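Local coordinates for appr-1-p processing domain protein (Thermus aquaticus Y51MC23, PDB 5M31) that is of unknown function but belongs to the macro domain family, folding as a compact alpha/beta domain around a mixed beta-sheet, at residues 65-73 against 84-92. Numbering follows the deposited sequence.
Sequences VQIGRIFVY and IFNFPTKKH
Pro88 packs its ring against Val65 and the Gln66-Arg69 turn: its CG lies 3.8 Å from Val65 CG1 and 3.3 Å from Gln66 O. The backbone ladder ends at the Phe71-Asn86 pair; proline suits the next step, having no N-H to continue it and a compact apolar ring to set against Val65 and Ile67 CD1. Ile70 divides its branches between two phenylalanines: chi1 of -67° places CG1 beside the backbone N, its CD1 4.0 Å from Phe87 CD2, and leaves CG2 anti to that N, against Phe85 CB. Beta-branched Val72 suits its extended strand and lays CG2 over one face of Phe85, 3.9 Å from the ring centroid, a CH-pi contact; the Phe85 side chain also touches Leu109 of helix 99-116. On the other face of the sheet, Phe71 and Asn86 point the same way, ring and amide planes 22° apart. Phe71 O is gripped twice, by Asn86 N at 2.8 Å and Asn86 ND2 at 3.0 Å, from opposite faces of its carbonyl plane. Asparagine, both donor and acceptor, suits this buried site: ND2 also donates to Asn52 OD1 and OD1 accepts from Asn29 ND2, fixing the amide's rotation. Gly68 takes the turn's third position (type II), where lacking a side chain eases positive phi; a water links its N to Pro88 O. Paired backbone bonds make 71-74 and 83-88 an antiparallel hairpin, with 71-74 at one edge of the macro domain's mixed six-stranded sheet.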
ATOM      1  N   VAL A  65      -0.107   3.033  13.722  1.00 23.48           N
ATOM      2  CA  VAL A  65       0.132   3.389  12.339  1.00 22.84           C
ATOM      3  C   VAL A  65       1.058   4.575  12.250  1.00 22.18           C
ATOM      4  O   VAL A  65       0.773   5.633  12.811  1.00 23.84           O
ATOM      5  CB  VAL A  65      -1.152   3.709  11.598  1.00 22.17           C
ATOM      6  CG1 VAL A  65      -0.842   4.083  10.164  1.00 22.24           C
ATOM      7  CG2 VAL A  65      -2.137   2.523  11.728  1.00 22.94           C
ATOM      8  N   GLN A  66       2.246   4.329  11.728  1.00 21.13           N
ATOM      9  CA  GLN A  66       3.300   5.333  11.687  1.00 22.48           C
ATOM     10  C   GLN A  66       4.039   5.226  10.400  1.00 20.67           C
ATOM     11  O   GLN A  66       3.978   4.217   9.702  1.00 19.80           O
ATOM     12  CB  GLN A  66       4.280   5.116  12.839  1.00 26.03           C
ATOM     13  CG  GLN A  66       3.640   5.040  14.202  1.00 30.57           C
ATOM     14  CD  GLN A  66       4.608   4.544  15.235  1.00 37.01           C
ATOM     15  OE1 GLN A  66       4.967   3.351  15.264  1.00 45.71           O
ATOM     16  NE2 GLN A  66       5.086   5.446  16.052  1.00 41.96           N
ATOM     17  N   ILE A  67       4.765   6.287  10.072  1.00 21.43           N
ATOM     18  CA  ILE A  67       5.684   6.243   8.957  1.00 20.81           C
ATOM     19  C   ILE A  67       6.667   5.058   9.125  1.00 20.87           C
ATOM     20  O   ILE A  67       7.186   4.808  10.233  1.00 20.84           O
ATOM     21  CB  ILE A  67       6.416   7.613   8.779  1.00 21.96           C
ATOM     22  CG1 ILE A  67       5.391   8.752   8.574  1.00 21.76           C
ATOM     23  CG2 ILE A  67       7.406   7.533   7.645  1.00 22.47           C
ATOM     24  CD1 ILE A  67       4.383   8.611   7.431  1.00 21.27           C
ATOM     25  N   GLY A  68       6.790   4.275   8.042  1.00 19.59           N
ATOM     26  CA  GLY A  68       7.651   3.092   7.994  1.00 20.20           C
ATOM     27  C   GLY A  68       7.065   1.918   8.706  1.00 19.47           C
ATOM     28  O   GLY A  68       7.775   0.926   8.924  1.00 20.49           O
ATOM     29  N   ARG A  69       5.768   1.976   9.055  1.00 18.75           N
ATOM     30  CA  ARG A  69       5.120   0.900   9.814  1.00 19.60           C
ATOM     31  C   ARG A  69       3.749   0.626   9.195  1.00 19.93           C
ATOM     32  O   ARG A  69       2.756   1.182   9.583  1.00 20.77           O
ATOM     33  CB  ARG A  69       5.103   1.192  11.295  1.00 21.33           C
ATOM     34  CG  ARG A  69       4.678   0.069  12.218  1.00 23.34           C
ATOM     35  CD  ARG A  69       4.669   0.493  13.623  1.00 26.05           C
ATOM     36  NE  ARG A  69       4.112  -0.566  14.440  1.00 28.78           N
ATOM     37  CZ  ARG A  69       3.750  -0.411  15.705  1.00 30.94           C
ATOM     38  NH1 ARG A  69       3.893   0.757  16.308  1.00 32.86           N
ATOM     39  NH2 ARG A  69       3.276  -1.447  16.366  1.00 33.58           N
ATOM     40  N   ILE A  70       3.744  -0.282   8.213  1.00 18.46           N
ATOM     41  CA  ILE A  70       2.534  -0.673   7.513  1.00 18.35           C
ATOM     42  C   ILE A  70       1.593  -1.357   8.470  1.00 18.55           C
ATOM     43  O   ILE A  70       1.993  -2.265   9.244  1.00 20.56           O
ATOM     44  CB  ILE A  70       2.881  -1.618   6.337  1.00 18.86           C
ATOM     45  CG1 ILE A  70       3.674  -0.793   5.302  1.00 20.14           C
ATOM     46  CG2 ILE A  70       1.623  -2.257   5.737  1.00 18.96           C
ATOM     47  CD1 ILE A  70       4.296  -1.569   4.196  1.00 21.74           C
ATOM     48  N   PHE A  71       0.332  -1.018   8.381  1.00 17.87           N
ATOM     49  CA  PHE A  71      -0.684  -1.720   9.127  1.00 18.36           C
ATOM     50  C   PHE A  71      -1.387  -2.719   8.213  1.00 17.82           C
ATOM     51  O   PHE A  71      -2.030  -2.313   7.279  1.00 16.53           O
ATOM     52  CB  PHE A  71      -1.698  -0.757   9.712  1.00 19.32           C
ATOM     53  CG  PHE A  71      -2.886  -1.462  10.335  1.00 21.02           C
ATOM     54  CD1 PHE A  71      -2.713  -2.241  11.445  1.00 22.94           C
ATOM     55  CD2 PHE A  71      -4.170  -1.411   9.742  1.00 21.56           C
ATOM     56  CE1 PHE A  71      -3.763  -2.984  11.976  1.00 24.54           C
ATOM     57  CE2 PHE A  71      -5.226  -2.115  10.312  1.00 23.19           C
ATOM     58  CZ  PHE A  71      -5.022  -2.905  11.407  1.00 24.99           C
ATOM     59  N   VAL A  72      -1.221  -4.026   8.495  1.00 18.77           N
ATOM     60  CA  VAL A  72      -1.798  -5.073   7.680  1.00 19.65           C
ATOM     61  C   VAL A  72      -3.073  -5.584   8.299  1.00 19.91           C
ATOM     62  O   VAL A  72      -3.131  -5.822   9.537  1.00 22.12           O
ATOM     63  CB  VAL A  72      -0.820  -6.257   7.493  1.00 21.19           C
ATOM     64  CG1 VAL A  72      -1.486  -7.357   6.675  1.00 21.95           C
ATOM     65  CG2 VAL A  72       0.422  -5.804   6.774  1.00 21.61           C
ATOM     66  N   TYR A  73      -4.113  -5.678   7.494  1.00 18.91           N
ATOM     67  CA  TYR A  73      -5.367  -6.311   7.909  1.00 20.11           C
ATOM     68  C   TYR A  73      -5.552  -7.633   7.147  1.00 20.31           C
ATOM     69  O   TYR A  73      -5.393  -7.663   5.908  1.00 19.43           O
ATOM     70  CB  TYR A  73      -6.575  -5.395   7.674  1.00 20.66           C
ATOM     71  CG  TYR A  73      -7.882  -5.985   8.123  1.00 22.38           C
ATOM     72  CD1 TYR A  73      -8.163  -6.170   9.507  1.00 23.28           C
ATOM     73  CD2 TYR A  73      -8.816  -6.491   7.200  1.00 22.65           C
ATOM     74  CE1 TYR A  73      -9.352  -6.723   9.913  1.00 24.88           C
ATOM     75  CE2 TYR A  73     -10.007  -7.042   7.628  1.00 24.62           C
ATOM     76  CZ  TYR A  73     -10.246  -7.209   8.966  1.00 25.63           C
ATOM     77  OH  TYR A  73     -11.434  -7.742   9.383  1.00 28.65           O
ATOM     78  N   ILE A  84      -4.943  -6.479   3.273  1.00 17.70           N
ATOM     79  CA  ILE A  84      -4.856  -5.044   2.946  1.00 17.01           C
ATOM     80  C   ILE A  84      -3.662  -4.451   3.680  1.00 16.41           C
ATOM     81  O   ILE A  84      -3.579  -4.617   4.882  1.00 16.78           O
ATOM     82  CB  ILE A  84      -6.114  -4.300   3.356  1.00 17.20           C
ATOM     83  CG1 ILE A  84      -7.387  -4.954   2.790  1.00 18.46           C
ATOM     84  CG2 ILE A  84      -6.013  -2.831   2.855  1.00 17.04           C
ATOM     85  CD1 ILE A  84      -7.462  -4.986   1.304  1.00 18.41           C
ATOM     86  N   PHE A  85      -2.664  -3.946   2.926  1.00 15.93           N
ATOM     87  CA  PHE A  85      -1.447  -3.377   3.475  1.00 16.33           C
ATOM     88  C   PHE A  85      -1.642  -1.852   3.463  1.00 15.35           C
ATOM     89  O   PHE A  85      -1.586  -1.257   2.374  1.00 15.15           O
ATOM     90  CB  PHE A  85      -0.258  -3.680   2.623  1.00 17.56           C
ATOM     91  CG  PHE A  85       0.361  -5.075   2.830  1.00 18.35           C
ATOM     92  CD1 PHE A  85      -0.379  -6.209   3.009  1.00 21.59           C
ATOM     93  CD2 PHE A  85       1.710  -5.225   2.668  1.00 20.07           C
ATOM     94  CE1 PHE A  85       0.260  -7.491   3.137  1.00 21.41           C
ATOM     95  CE2 PHE A  85       2.347  -6.460   2.764  1.00 20.35           C
ATOM     96  CZ  PHE A  85       1.611  -7.593   3.032  1.00 20.95           C
ATOM     97  N   ASN A  86      -1.903  -1.293   4.637  1.00 15.30           N
ATOM     98  CA  ASN A  86      -2.240   0.127   4.775  1.00 15.29           C
ATOM     99  C   ASN A  86      -0.904   0.838   4.981  1.00 15.41           C
ATOM    100  O   ASN A  86      -0.304   0.737   6.031  1.00 15.79           O
ATOM    101  CB  ASN A  86      -3.231   0.373   5.896  1.00 15.63           C
ATOM    102  CG  ASN A  86      -4.577  -0.303   5.677  1.00 15.91           C
ATOM    103  OD1 ASN A  86      -5.428   0.178   4.908  1.00 15.85           O
ATOM    104  ND2 ASN A  86      -4.749  -1.520   6.298  1.00 16.28           N
ATOM    105  N   PHE A  87      -0.455   1.471   3.897  1.00 15.22           N
ATOM    106  CA  PHE A  87       0.940   2.051   3.737  1.00 15.95           C
ATOM    107  C   PHE A  87       0.849   3.551   3.980  1.00 16.26           C
ATOM    108  O   PHE A  87       0.313   4.264   3.159  1.00 15.31           O
ATOM    109  CB  PHE A  87       1.357   1.735   2.273  1.00 16.16           C
ATOM    110  CG  PHE A  87       2.749   2.115   1.894  1.00 17.50           C
ATOM    111  CD1 PHE A  87       3.157   3.429   1.851  1.00 18.95           C
ATOM    112  CD2 PHE A  87       3.604   1.182   1.384  1.00 17.72           C
ATOM    113  CE1 PHE A  87       4.416   3.791   1.400  1.00 20.03           C
ATOM    114  CE2 PHE A  87       4.855   1.530   0.885  1.00 18.56           C
ATOM    115  CZ  PHE A  87       5.264   2.832   0.913  1.00 19.36           C
ATOM    116  N   PRO A  88       1.385   4.028   5.097  1.00 16.18           N
ATOM    117  CA  PRO A  88       1.326   5.459   5.342  1.00 16.94           C
ATOM    118  C   PRO A  88       2.253   6.249   4.394  1.00 17.45           C
ATOM    119  O   PRO A  88       3.420   5.932   4.281  1.00 17.98           O
ATOM    120  CB  PRO A  88       1.791   5.576   6.823  1.00 17.41           C
ATOM    121  CG  PRO A  88       1.672   4.214   7.366  1.00 17.96           C
ATOM    122  CD  PRO A  88       1.935   3.304   6.248  1.00 16.76           C
ATOM    123  N   THR A  89       1.757   7.309   3.749  1.00 17.06           N
ATOM    124  CA  THR A  89       2.615   8.114   2.908  1.00 17.92           C
ATOM    125  C   THR A  89       2.709   9.507   3.453  1.00 17.52           C
ATOM    126  O   THR A  89       3.384  10.320   2.898  1.00 18.48           O
ATOM    127  CB  THR A  89       2.096   8.262   1.485  1.00 18.80           C
ATOM    128  OG1 THR A  89       0.830   8.918   1.503  1.00 19.90           O
ATOM    129  CG2 THR A  89       1.895   6.905   0.802  1.00 18.12           C
ATOM    130  N   LYS A  90       1.999   9.739   4.524  1.00 17.24           N
ATOM    131  CA  LYS A  90       1.893  11.090   5.132  1.00 18.24           C
ATOM    132  C   LYS A  90       1.284  10.975   6.535  1.00 18.56           C
ATOM    133  O   LYS A  90       0.644   9.937   6.901  1.00 18.45           O
ATOM    134  CB  LYS A  90       1.021  11.948   4.250  1.00 18.99           C
ATOM    135  CG  LYS A  90      -0.434  11.476   4.202  1.00 19.02           C
ATOM    136  CD  LYS A  90      -1.301  12.282   3.257  1.00 20.46           C
ATOM    137  CE  LYS A  90      -0.896  12.123   1.791  1.00 21.02           C
ATOM    138  NZ  LYS A  90      -1.708  13.085   0.991  1.00 23.11           N
ATOM    139  N   LYS A  91       1.508  11.999   7.361  1.00 19.68           N
ATOM    140  CA  LYS A  91       0.948  11.971   8.702  1.00 21.19           C
ATOM    141  C   LYS A  91      -0.526  12.348   8.670  1.00 21.71           C
ATOM    142  O   LYS A  91      -1.377  11.588   9.046  1.00 22.92           O
ATOM    143  CB  LYS A  91       1.751  12.887   9.639  1.00 23.10           C
ATOM    144  CG  LYS A  91       3.152  12.396   9.828  1.00 25.44           C
ATOM    145  CD  LYS A  91       3.880  13.251  10.827  1.00 29.27           C
ATOM    146  CE  LYS A  91       5.347  12.883  10.886  1.00 31.02           C
ATOM    147  NZ  LYS A  91       5.958  14.046  11.577  1.00 33.50           N
ATOM    148  N   HIS A  92      -0.827  13.577   8.260  1.00 22.01           N
ATOM    149  CA  HIS A  92      -2.178  14.031   8.239  1.00 21.95           C
ATOM    150  C   HIS A  92      -2.687  13.999   6.820  1.00 22.06           C
ATOM    151  O   HIS A  92      -1.957  14.189   5.869  1.00 21.20           O
ATOM    152  CB  HIS A  92      -2.266  15.446   8.817  1.00 22.74           C
ATOM    153  CG  HIS A  92      -3.668  15.929   9.058  1.00 23.43           C
ATOM    154  ND1 HIS A  92      -4.439  16.478   8.061  1.00 23.98           N
ATOM    155  CD2 HIS A  92      -4.390  16.050  10.196  1.00 23.82           C
ATOM    156  CE1 HIS A  92      -5.586  16.903   8.562  1.00 24.80           C
ATOM    157  NE2 HIS A  92      -5.598  16.608   9.853  1.00 25.06           N
TER
HETATM  158  O   HOH W   1       5.731   4.912   5.444  1.00 17.84           O